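Local coordinates for protein serine protease pet (Escherichia coli, PDB 4OM9) that cleaves proteins as a secreted serine protease autotransporter, an enterotoxin of enteroaggregative strains that probably acts on host alpha-fodrin, at residues Y123-N127 / N180-N184; L171-L175 / Y198-L202; N189-N195 / Q238-P244. All blocks are in the same frame, centred on the assembly; numbering follows the deposited sequence.

Overall arrangement
All three contacts lie in the protease domain and bear on the same antiparallel sheet. Interaction 1 is the surface contact, where the loop ahead of helix 127-134 grips the corner of strand 172-185 through an arginine. Interaction 2 is buried and binds the start of that strand to the loop 198-202 with an asparagine amide and a water. Interaction 3, also largely buried, joins strands 188-195 and 239-244 by regular backbone pairing, with Tyr193 packed on one side and charged chains beside Tyr241 on the other. Strand 188-195 is the neighbour of strand 172-185, so interaction 3 touches both others, whereas interactions 1 and 2 stay about 13 Å apart at their nearest atoms.

Interaction 1 of 3, residues Y123-N127 / N180-N184; sequences YNENN and NLRAN
Arg182 reaches from the corner of strand 172-185 into the loop 123-127, between the ring of Tyr123 and the amide of Asn127. Its CB starts beside the phenol, 3.8 Å from Tyr123 OH. CG and then CD pass across the Asn127 amide at an angle, CD coming to 3.4 Å from Asn127 OD1. The chain bends at CG-CD (chi3 82°), which brings NE past the phenol end of Tyr123 and swings the guanidinium over the ring. There CZ stands 4.0 Å from the Tyr123 centroid in a cation-pi contact, and the two planes are tilted by 41° rather than stacked flat, so that NH2 comes closest, over the ring centre. NH2 also donates to Tyr123 O, although the modelled separation of 2.3 Å is too short to be taken literally. Arg182 NH1 points the other way and donates to Asn127 OD1 at 2.9 Å, nearly in line with that C=O bond; the amide and guanidinium planes are nearly coplanar. A weak bond of 3.4 Å from Arg182 NH1 to Glu125 O adds a third carbonyl to the grip. The domain is a PA-clan protease, and this loop leads into helix 127-134, whose N-cap is Asn126 with its OD1 on Asn129 N; through Asn127 OD1, Arg182 links the first residue of that helix to the corner of strand 172-185. Tyr123 sends OH in the opposite sense to the arginine and donates to Leu181 O at 2.5 Å, in the carbonyl plane and on a lone pair. That oxygen sits at the ring edge while Arg182 occupies a face. Behind the corner, Asn180 OD1 accepts from Arg182 N in an Asx turn and also accepts a hydrogen bond from a water, which Asn127 ND2 approaches with a weak bond.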
loop_
_atom_site.group_PDB
_atom_site.type_symbol
_atom_site.label_atom_id
_atom_site.label_comp_id
_atom_site.label_asym_id
_atom_site.label_seq_id
_atom_site.Cartn_x
_atom_site.Cartn_y
_atom_site.Cartn_z
ATOM N N TYR A 123 -7.451 -29.258 -29.926
ATOM C CA TYR A 123 -8.679 -29.251 -30.716
ATOM C C TYR A 123 -9.161 -30.644 -31.118
ATOM O O TYR A 123 -10.306 -30.806 -31.514
ATOM C CB TYR A 123 -8.487 -28.409 -31.981
ATOM C CG TYR A 123 -9.786 -27.981 -32.650
ATOM C CD1 TYR A 123 -10.833 -27.442 -31.903
ATOM C CD2 TYR A 123 -9.942 -28.068 -34.032
ATOM C CE1 TYR A 123 -12.015 -27.021 -32.509
ATOM C CE2 TYR A 123 -11.111 -27.653 -34.648
ATOM C CZ TYR A 123 -12.156 -27.133 -33.879
ATOM O OH TYR A 123 -13.308 -26.712 -34.489
ATOM N N ASN A 124 -8.285 -31.639 -31.022
ATOM C CA ASN A 124 -8.588 -32.983 -31.497
ATOM C C ASN A 124 -9.203 -33.892 -30.449
ATOM O O ASN A 124 -9.421 -35.078 -30.703
ATOM C CB ASN A 124 -7.326 -33.639 -32.040
ATOM C CG ASN A 124 -6.733 -32.863 -33.178
ATOM O OD1 ASN A 124 -7.452 -32.227 -33.949
ATOM N ND2 ASN A 124 -5.410 -32.888 -33.283
ATOM N N GLU A 125 -9.466 -33.342 -29.271
ATOM C CA GLU A 125 -10.237 -34.043 -28.254
ATOM C C GLU A 125 -11.676 -33.975 -28.691
ATOM O O GLU A 125 -12.044 -33.047 -29.408
ATOM C CB GLU A 125 -10.059 -33.405 -26.873
ATOM C CG GLU A 125 -8.732 -33.696 -26.195
ATOM C CD GLU A 125 -8.729 -35.039 -25.494
ATOM O OE1 GLU A 125 -8.813 -35.050 -24.246
ATOM O OE2 GLU A 125 -8.649 -36.080 -26.187
ATOM N N ASN A 126 -12.497 -34.936 -28.282
ATOM C CA ASN A 126 -13.909 -34.881 -28.660
ATOM C C ASN A 126 -14.640 -33.766 -27.906
ATOM O O ASN A 126 -14.157 -33.261 -26.885
ATOM C CB ASN A 126 -14.607 -36.242 -28.446
ATOM C CG ASN A 126 -14.587 -36.710 -26.998
ATOM O OD1 ASN A 126 -14.777 -35.929 -26.067
ATOM N ND2 ASN A 126 -14.367 -38.001 -26.806
ATOM N N ASN A 127 -15.802 -33.388 -28.424
ATOM C CA ASN A 127 -16.569 -32.271 -27.894
ATOM C C ASN A 127 -16.859 -32.343 -26.395
ATOM O O ASN A 127 -16.717 -31.337 -25.685
ATOM C CB ASN A 127 -17.879 -32.143 -28.663
ATOM C CG ASN A 127 -17.701 -31.441 -29.985
ATOM O OD1 ASN A 127 -16.583 -31.299 -30.471
ATOM N ND2 ASN A 127 -18.802 -30.989 -30.572
ATOM N N ASN A 180 -20.336 -22.604 -31.398
ATOM C CA ASN A 180 -20.018 -23.813 -32.156
ATOM C C ASN A 180 -18.535 -24.154 -32.090
ATOM O O ASN A 180 -17.699 -23.489 -32.710
ATOM C CB ASN A 180 -20.448 -23.670 -33.624
ATOM C CG ASN A 180 -20.632 -25.016 -34.322
ATOM O OD1 ASN A 180 -20.138 -26.047 -33.851
ATOM N ND2 ASN A 180 -21.357 -25.012 -35.448
ATOM N N LEU A 181 -18.221 -25.212 -31.354
ATOM C CA LEU A 181 -16.872 -25.745 -31.284
ATOM C C LEU A 181 -16.322 -26.146 -32.638
ATOM O O LEU A 181 -15.135 -26.052 -32.858
ATOM C CB LEU A 181 -16.821 -26.948 -30.349
ATOM C CG LEU A 181 -16.605 -26.620 -28.874
ATOM C CD1 LEU A 181 -16.605 -27.898 -28.034
ATOM C CD2 LEU A 181 -15.299 -25.827 -28.701
ATOM N N ARG A 182 -17.179 -26.625 -33.534
ATOM C CA ARG A 182 -16.711 -27.069 -34.839
ATOM C C ARG A 182 -17.616 -26.539 -35.940
ATOM O O ARG A 182 -18.439 -27.274 -36.497
ATOM C CB ARG A 182 -16.629 -28.604 -34.909
ATOM C CG ARG A 182 -16.460 -29.303 -33.551
ATOM C CD ARG A 182 -15.734 -30.647 -33.648
ATOM N NE ARG A 182 -14.300 -30.440 -33.687
ATOM C CZ ARG A 182 -13.460 -30.699 -32.689
ATOM N NH1 ARG A 182 -13.889 -31.219 -31.551
ATOM N NH2 ARG A 182 -12.170 -30.457 -32.854
ATOM N N ALA A 183 -17.455 -25.253 -36.241
ATOM C CA ALA A 183 -18.150 -24.618 -37.356
ATOM C C ALA A 183 -17.506 -24.985 -38.699
ATOM O O ALA A 183 -16.280 -24.941 -38.835
ATOM C CB ALA A 183 -18.165 -23.117 -37.178
ATOM N N ASN A 184 -18.342 -25.336 -39.678
ATOM C CA ASN A 184 -17.868 -25.755 -40.999
ATOM C C ASN A 184 -17.611 -24.572 -41.920
ATOM O O ASN A 184 -18.515 -24.081 -42.590
ATOM C CB ASN A 184 -18.882 -26.705 -41.652
ATOM C CG ASN A 184 -18.524 -27.058 -43.088
ATOM O OD1 ASN A 184 -17.370 -27.368 -43.408
ATOM N ND2 ASN A 184 -19.512 -27.005 -43.963
HETATM O O HOH W 1 -20.067 -28.961 -33.048
#

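Interaction 2 of 3, residues L171-L175 / Y198-L202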
loop_
_atom_site.group_PDB
_atom_site.type_symbol
_atom_site.label_atom_id
_atom_site.label_comp_id
_atom_site.label_asym_id
_atom_site.label_seq_id
_atom_site.Cartn_x
_atom_site.Cartn_y
_atom_site.Cartn_z
ATOM N N LEU A 171 -6.233 -0.934 -26.610
ATOM C CA LEU A 171 -6.369 -2.376 -26.483
ATOM C C LEU A 171 -7.608 -2.706 -25.649
ATOM O O LEU A 171 -7.698 -2.332 -24.483
ATOM C CB LEU A 171 -5.107 -2.995 -25.865
ATOM C CG LEU A 171 -5.051 -4.520 -25.953
ATOM C CD1 LEU A 171 -4.669 -5.003 -27.375
ATOM C CD2 LEU A 171 -4.132 -5.082 -24.901
ATOM N N SER A 172 -8.562 -3.406 -26.248
ATOM C CA SER A 172 -9.862 -3.635 -25.606
ATOM C C SER A 172 -10.301 -5.116 -25.559
ATOM O O SER A 172 -9.963 -5.910 -26.425
ATOM C CB SER A 172 -10.933 -2.795 -26.308
ATOM O OG SER A 172 -11.063 -3.157 -27.666
ATOM N N ALA A 173 -11.076 -5.476 -24.543
ATOM C CA ALA A 173 -11.364 -6.874 -24.280
ATOM C C ALA A 173 -12.780 -7.263 -24.670
ATOM O O ALA A 173 -13.706 -6.473 -24.531
ATOM C CB ALA A 173 -11.144 -7.176 -22.840
ATOM N N SER A 174 -12.938 -8.495 -25.141
ATOM C CA SER A 174 -14.261 -9.044 -25.441
ATOM C C SER A 174 -14.504 -10.233 -24.554
ATOM O O SER A 174 -13.584 -10.998 -24.277
ATOM C CB SER A 174 -14.383 -9.456 -26.899
ATOM O OG SER A 174 -14.153 -8.355 -27.760
ATOM N N LEU A 175 -15.734 -10.363 -24.074
ATOM C CA LEU A 175 -16.139 -11.534 -23.318
ATOM C C LEU A 175 -17.101 -12.313 -24.198
ATOM O O LEU A 175 -17.952 -11.707 -24.856
ATOM C CB LEU A 175 -16.800 -11.145 -22.003
ATOM C CG LEU A 175 -17.539 -12.267 -21.270
ATOM C CD1 LEU A 175 -16.539 -13.122 -20.539
ATOM C CD2 LEU A 175 -18.622 -11.719 -20.304
ATOM N N TYR A 198 -24.364 -7.822 -22.858
ATOM C CA TYR A 198 -24.274 -6.594 -22.066
ATOM C C TYR A 198 -22.863 -6.017 -22.143
ATOM O O TYR A 198 -22.665 -4.837 -22.464
ATOM C CB TYR A 198 -24.670 -6.854 -20.610
ATOM C CG TYR A 198 -26.173 -6.934 -20.359
ATOM C CD1 TYR A 198 -27.007 -7.682 -21.188
ATOM C CD2 TYR A 198 -26.750 -6.275 -19.283
ATOM C CE1 TYR A 198 -28.379 -7.757 -20.959
ATOM C CE2 TYR A 198 -28.121 -6.345 -19.037
ATOM C CZ TYR A 198 -28.929 -7.088 -19.876
ATOM O OH TYR A 198 -30.290 -7.156 -19.632
ATOM N N PHE A 199 -21.876 -6.854 -21.843
ATOM C CA PHE A 199 -20.498 -6.425 -21.944
ATOM C C PHE A 199 -20.005 -6.796 -23.328
ATOM O O PHE A 199 -19.446 -7.872 -23.546
ATOM C CB PHE A 199 -19.643 -7.057 -20.864
ATOM C CG PHE A 199 -18.320 -6.407 -20.710
ATOM C CD1 PHE A 199 -18.207 -5.213 -20.018
ATOM C CD2 PHE A 199 -17.183 -6.978 -21.262
ATOM C CE1 PHE A 199 -16.973 -4.597 -19.864
ATOM C CE2 PHE A 199 -15.941 -6.366 -21.109
ATOM C CZ PHE A 199 -15.843 -5.168 -20.407
ATOM N N THR A 200 -20.247 -5.899 -24.269
ATOM C CA THR A 200 -20.214 -6.273 -25.666
ATOM C C THR A 200 -19.175 -5.476 -26.412
ATOM O O THR A 200 -19.274 -4.254 -26.583
ATOM C CB THR A 200 -21.593 -6.088 -26.333
ATOM O OG1 THR A 200 -22.608 -6.680 -25.509
ATOM C CG2 THR A 200 -21.615 -6.751 -27.688
ATOM N N ASN A 201 -18.148 -6.202 -26.810
ATOM C CA ASN A 201 -17.122 -5.687 -27.661
ATOM C C ASN A 201 -17.115 -6.522 -28.940
ATOM O O ASN A 201 -16.630 -7.645 -28.941
ATOM C CB ASN A 201 -15.781 -5.740 -26.937
ATOM C CG ASN A 201 -14.668 -5.106 -27.731
ATOM O OD1 ASN A 201 -14.878 -4.647 -28.857
ATOM N ND2 ASN A 201 -13.474 -5.051 -27.137
ATOM N N LEU A 202 -17.683 -5.987 -30.012
ATOM C CA LEU A 202 -17.787 -6.740 -31.245
ATOM C C LEU A 202 -16.456 -6.736 -32.002
ATOM O O LEU A 202 -15.674 -5.782 -31.914
ATOM C CB LEU A 202 -18.900 -6.184 -32.133
ATOM C CG LEU A 202 -20.281 -6.066 -31.476
ATOM C CD1 LEU A 202 -21.224 -5.339 -32.406
ATOM C CD2 LEU A 202 -20.844 -7.425 -31.074
HETATM O O HOH W 2 -17.570 -8.596 -25.619
#
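The early part of strand 172-185, in the antiparallel sheet of the PA-clan protease domain, is held to the irregular segment 198-202 by Asn201, which enters beside Ser172, Ala173 and Ser174. This segment makes an inverse gamma turn centred on Phe199 and then turns the Asn201 side chain to the strand. With CG opposite its own N across the CA-CB bond (chi1 -175°), Asn201 stretches out towards the strand, and ND2 spends its two N-H groups in different directions. One goes to Ser172 OG, 3.1 Å from ND2 and slightly tilted from the amide plane. The other goes to Ala173 O, 3.0 Å from ND2; this oxygen lies in the amide plane, but the donor stands almost directly above the carbonyl plane, 81° out of it, and so engages no lone pair. A return bond comes from Ser174 OG, which donates to the backbone of Asn201, 2.8 Å from its O, while packing against Asn201 CB. Side chain and main chain of one residue are thereby clamped to three successive residues of the strand. Further along, a water bridges the backbones, accepting from Leu175 N at 3.0 Å and from Asn201 N at 2.7 Å; it can donate to Phe199 O, although other acceptors compete for its protons. Phe199 supplies the apolar part: its CD2 lies 4.2 Å from Leu175 CB. Its ring is stacked on Tyr13 of helix 10-17, and edge-to-face with Phe42. Thr200 N in turn bonds to Tyr13 OH. The chemistry is that of a loop lying against a strand without regular beta pairing: an amide, a hydroxyl and a water meet Ala173 O, Asn201 O, Leu175 N and Asn201 N.

Interaction 3 of 3, residues N189-N195 / Q238-P244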
loop_
_atom_site.group_PDB
_atom_site.type_symbol
_atom_site.label_atom_id
_atom_site.label_comp_id
_atom_site.label_asym_id
_atom_site.label_seq_id
_atom_site.Cartn_x
_atom_site.Cartn_y
_atom_site.Cartn_z
ATOM N N ASN A 189 -12.522 -26.752 -40.038
ATOM C CA ASN A 189 -13.313 -26.514 -38.840
ATOM C C ASN A 189 -12.769 -25.389 -37.947
ATOM O O ASN A 189 -11.562 -25.321 -37.688
ATOM C CB ASN A 189 -13.421 -27.805 -38.043
ATOM C CG ASN A 189 -14.492 -28.722 -38.590
ATOM O OD1 ASN A 189 -15.184 -28.375 -39.551
ATOM N ND2 ASN A 189 -14.640 -29.895 -37.983
ATOM N N LYS A 190 -13.665 -24.518 -37.481
ATOM C CA LYS A 190 -13.284 -23.359 -36.683
ATOM C C LYS A 190 -14.243 -23.116 -35.527
ATOM O O LYS A 190 -15.444 -23.358 -35.628
ATOM C CB LYS A 190 -13.214 -22.098 -37.555
ATOM C CG LYS A 190 -12.049 -22.060 -38.562
ATOM C CD LYS A 190 -11.997 -20.698 -39.251
ATOM C CE LYS A 190 -10.854 -20.602 -40.225
ATOM N NZ LYS A 190 -10.986 -21.631 -41.311
ATOM N N VAL A 191 -13.711 -22.603 -34.426
ATOM C CA VAL A 191 -14.526 -22.323 -33.261
ATOM C C VAL A 191 -15.280 -21.027 -33.476
ATOM O O VAL A 191 -14.740 -20.044 -33.972
ATOM C CB VAL A 191 -13.677 -22.265 -31.996
ATOM C CG1 VAL A 191 -14.485 -21.728 -30.808
ATOM C CG2 VAL A 191 -13.134 -23.642 -31.694
ATOM N N GLU A 192 -16.563 -21.054 -33.134
ATOM C CA GLU A 192 -17.442 -19.923 -33.362
ATOM C C GLU A 192 -17.897 -19.385 -32.025
ATOM O O GLU A 192 -18.248 -20.155 -31.128
ATOM C CB GLU A 192 -18.641 -20.338 -34.223
ATOM C CG GLU A 192 -19.683 -19.239 -34.453
ATOM C CD GLU A 192 -20.988 -19.799 -35.054
ATOM O OE1 GLU A 192 -21.904 -20.122 -34.272
ATOM O OE2 GLU A 192 -21.089 -19.924 -36.292
ATOM N N TYR A 193 -17.861 -18.067 -31.865
ATOM C CA TYR A 193 -18.355 -17.509 -30.621
ATOM C C TYR A 193 -19.262 -16.313 -30.847
ATOM O O TYR A 193 -19.312 -15.729 -31.937
ATOM C CB TYR A 193 -17.192 -17.159 -29.662
ATOM C CG TYR A 193 -16.410 -15.845 -29.824
ATOM C CD1 TYR A 193 -17.045 -14.606 -29.774
ATOM C CD2 TYR A 193 -15.016 -15.852 -29.893
ATOM C CE1 TYR A 193 -16.334 -13.417 -29.858
ATOM C CE2 TYR A 193 -14.280 -14.657 -29.974
ATOM C CZ TYR A 193 -14.956 -13.443 -29.956
ATOM O OH TYR A 193 -14.284 -12.246 -30.041
ATOM N N GLU A 194 -19.986 -15.987 -29.783
ATOM C CA GLU A 194 -20.866 -14.842 -29.726
ATOM C C GLU A 194 -20.525 -14.062 -28.453
ATOM O O GLU A 194 -20.254 -14.660 -27.406
ATOM C CB GLU A 194 -22.325 -15.297 -29.733
ATOM C CG GLU A 194 -23.369 -14.197 -29.620
ATOM C CD GLU A 194 -24.785 -14.765 -29.581
ATOM O OE1 GLU A 194 -25.273 -15.057 -28.469
ATOM O OE2 GLU A 194 -25.399 -14.935 -30.660
ATOM N N ASN A 195 -20.515 -12.737 -28.547
ATOM C CA ASN A 195 -20.223 -11.918 -27.373
ATOM C C ASN A 195 -21.347 -11.900 -26.349
ATOM O O ASN A 195 -22.502 -12.192 -26.669
ATOM C CB ASN A 195 -19.916 -10.495 -27.790
ATOM C CG ASN A 195 -18.554 -10.366 -28.381
ATOM O OD1 ASN A 195 -17.579 -10.080 -27.672
ATOM N ND2 ASN A 195 -18.457 -10.603 -29.677
ATOM N N GLN A 238 -23.541 -11.023 -33.831
ATOM C CA GLN A 238 -22.327 -11.198 -34.631
ATOM C C GLN A 238 -21.560 -12.412 -34.140
ATOM O O GLN A 238 -21.386 -12.606 -32.940
ATOM C CB GLN A 238 -21.436 -9.955 -34.555
ATOM C CG GLN A 238 -20.138 -10.045 -35.367
ATOM C CD GLN A 238 -19.031 -9.151 -34.807
ATOM O OE1 GLN A 238 -18.545 -9.383 -33.702
ATOM N NE2 GLN A 238 -18.643 -8.121 -35.559
ATOM N N LYS A 239 -21.156 -13.261 -35.068
ATOM C CA LYS A 239 -20.385 -14.425 -34.718
ATOM C C LYS A 239 -18.912 -14.162 -35.042
ATOM O O LYS A 239 -18.590 -13.471 -36.028
ATOM C CB LYS A 239 -20.902 -15.648 -35.478
ATOM C CG LYS A 239 -22.361 -16.018 -35.217
ATOM C CD LYS A 239 -22.490 -16.787 -33.894
ATOM C CE LYS A 239 -23.911 -17.257 -33.582
ATOM N NZ LYS A 239 -24.863 -16.131 -33.425
ATOM N N THR A 240 -18.013 -14.717 -34.236
ATOM C CA THR A 240 -16.593 -14.662 -34.567
ATOM C C THR A 240 -15.992 -16.059 -34.713
ATOM O O THR A 240 -16.295 -16.965 -33.943
ATOM C CB THR A 240 -15.804 -13.871 -33.508
ATOM O OG1 THR A 240 -16.338 -12.547 -33.419
ATOM C CG2 THR A 240 -14.344 -13.792 -33.894
ATOM N N TYR A 241 -15.133 -16.236 -35.699
ATOM C CA TYR A 241 -14.510 -17.527 -35.882
ATOM C C TYR A 241 -13.058 -17.479 -35.450
ATOM O O TYR A 241 -12.332 -16.549 -35.782
ATOM C CB TYR A 241 -14.642 -17.979 -37.338
ATOM C CG TYR A 241 -16.088 -18.054 -37.722
ATOM C CD1 TYR A 241 -16.787 -16.900 -38.061
ATOM C CD2 TYR A 241 -16.777 -19.255 -37.687
ATOM C CE1 TYR A 241 -18.111 -16.940 -38.385
ATOM C CE2 TYR A 241 -18.119 -19.300 -38.009
ATOM C CZ TYR A 241 -18.771 -18.137 -38.362
ATOM O OH TYR A 241 -20.109 -18.142 -38.687
ATOM N N VAL A 242 -12.672 -18.488 -34.681
ATOM C CA VAL A 242 -11.314 -18.640 -34.217
ATOM C C VAL A 242 -10.623 -19.830 -34.865
ATOM O O VAL A 242 -11.118 -20.962 -34.806
ATOM C CB VAL A 242 -11.260 -18.824 -32.706
ATOM C CG1 VAL A 242 -9.819 -18.708 -32.226
ATOM C CG2 VAL A 242 -12.169 -17.803 -32.008
ATOM N N THR A 243 -9.471 -19.569 -35.475
ATOM C CA THR A 243 -8.596 -20.646 -35.935
ATOM C C THR A 243 -8.002 -21.326 -34.715
ATOM O O THR A 243 -7.277 -20.703 -33.959
ATOM C CB THR A 243 -7.481 -20.120 -36.854
ATOM O OG1 THR A 243 -8.068 -19.664 -38.077
ATOM C CG2 THR A 243 -6.443 -21.206 -37.152
ATOM N N PRO A 244 -8.344 -22.600 -34.503
ATOM C CA PRO A 244 -7.883 -23.348 -33.333
ATOM C C PRO A 244 -6.374 -23.458 -33.316
ATOM O O PRO A 244 -5.786 -23.775 -34.363
ATOM C CB PRO A 244 -8.524 -24.728 -33.513
ATOM C CG PRO A 244 -9.658 -24.505 -34.481
ATOM C CD PRO A 244 -9.170 -23.430 -35.398
HETATM O O HOH W 3 -21.452 -10.975 -30.681
#
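Tyr193 lays its ring over the side chain of Thr240, whose CB sits 3.6 Å above the plane, over the ring centre, in a CH-pi contact. The Tyr193 CG takes the cramped position between backbone N and carbonyl carbon (chi1 81°), which leans the ring toward strand 239-244, over Thr240. Its CD2 then meets Val242 CG2 at 4.0 Å, while its OH bonds to Arg149 and the ring is stacked with Phe176. Val191 and Val242 continue this side of the sheet, CB to CB 4.3 Å. Beneath the side chains, strands 189-195 and 239-244 pair antiparallel, Val242 N donating to Val191 O at 2.7 Å and Tyr193 N to Thr240 O at 2.8 Å. The other side carries charge. Glu192, an extended chain, runs alongside the Tyr241 ring with its carboxylate turned 80° to it, and its OE1 lies against Lys239 CD at 3.4 Å while bonding to Thr179. Lys239 folds twice and brings NZ to Glu194 OE2 in a salt bridge of 3.1 Å, approaching on the anti side and out of the carboxylate plane; NZ also binds Thr237 O, and Glu194 OE1 binds His177. The pairing thus puts Val191, Tyr193, Thr240 and Val242 on a buried side, and Glu192, Glu194, Lys239 and Tyr241 on a partly exposed one, where Lys239 probably offsets part of the charge of the two glutamates.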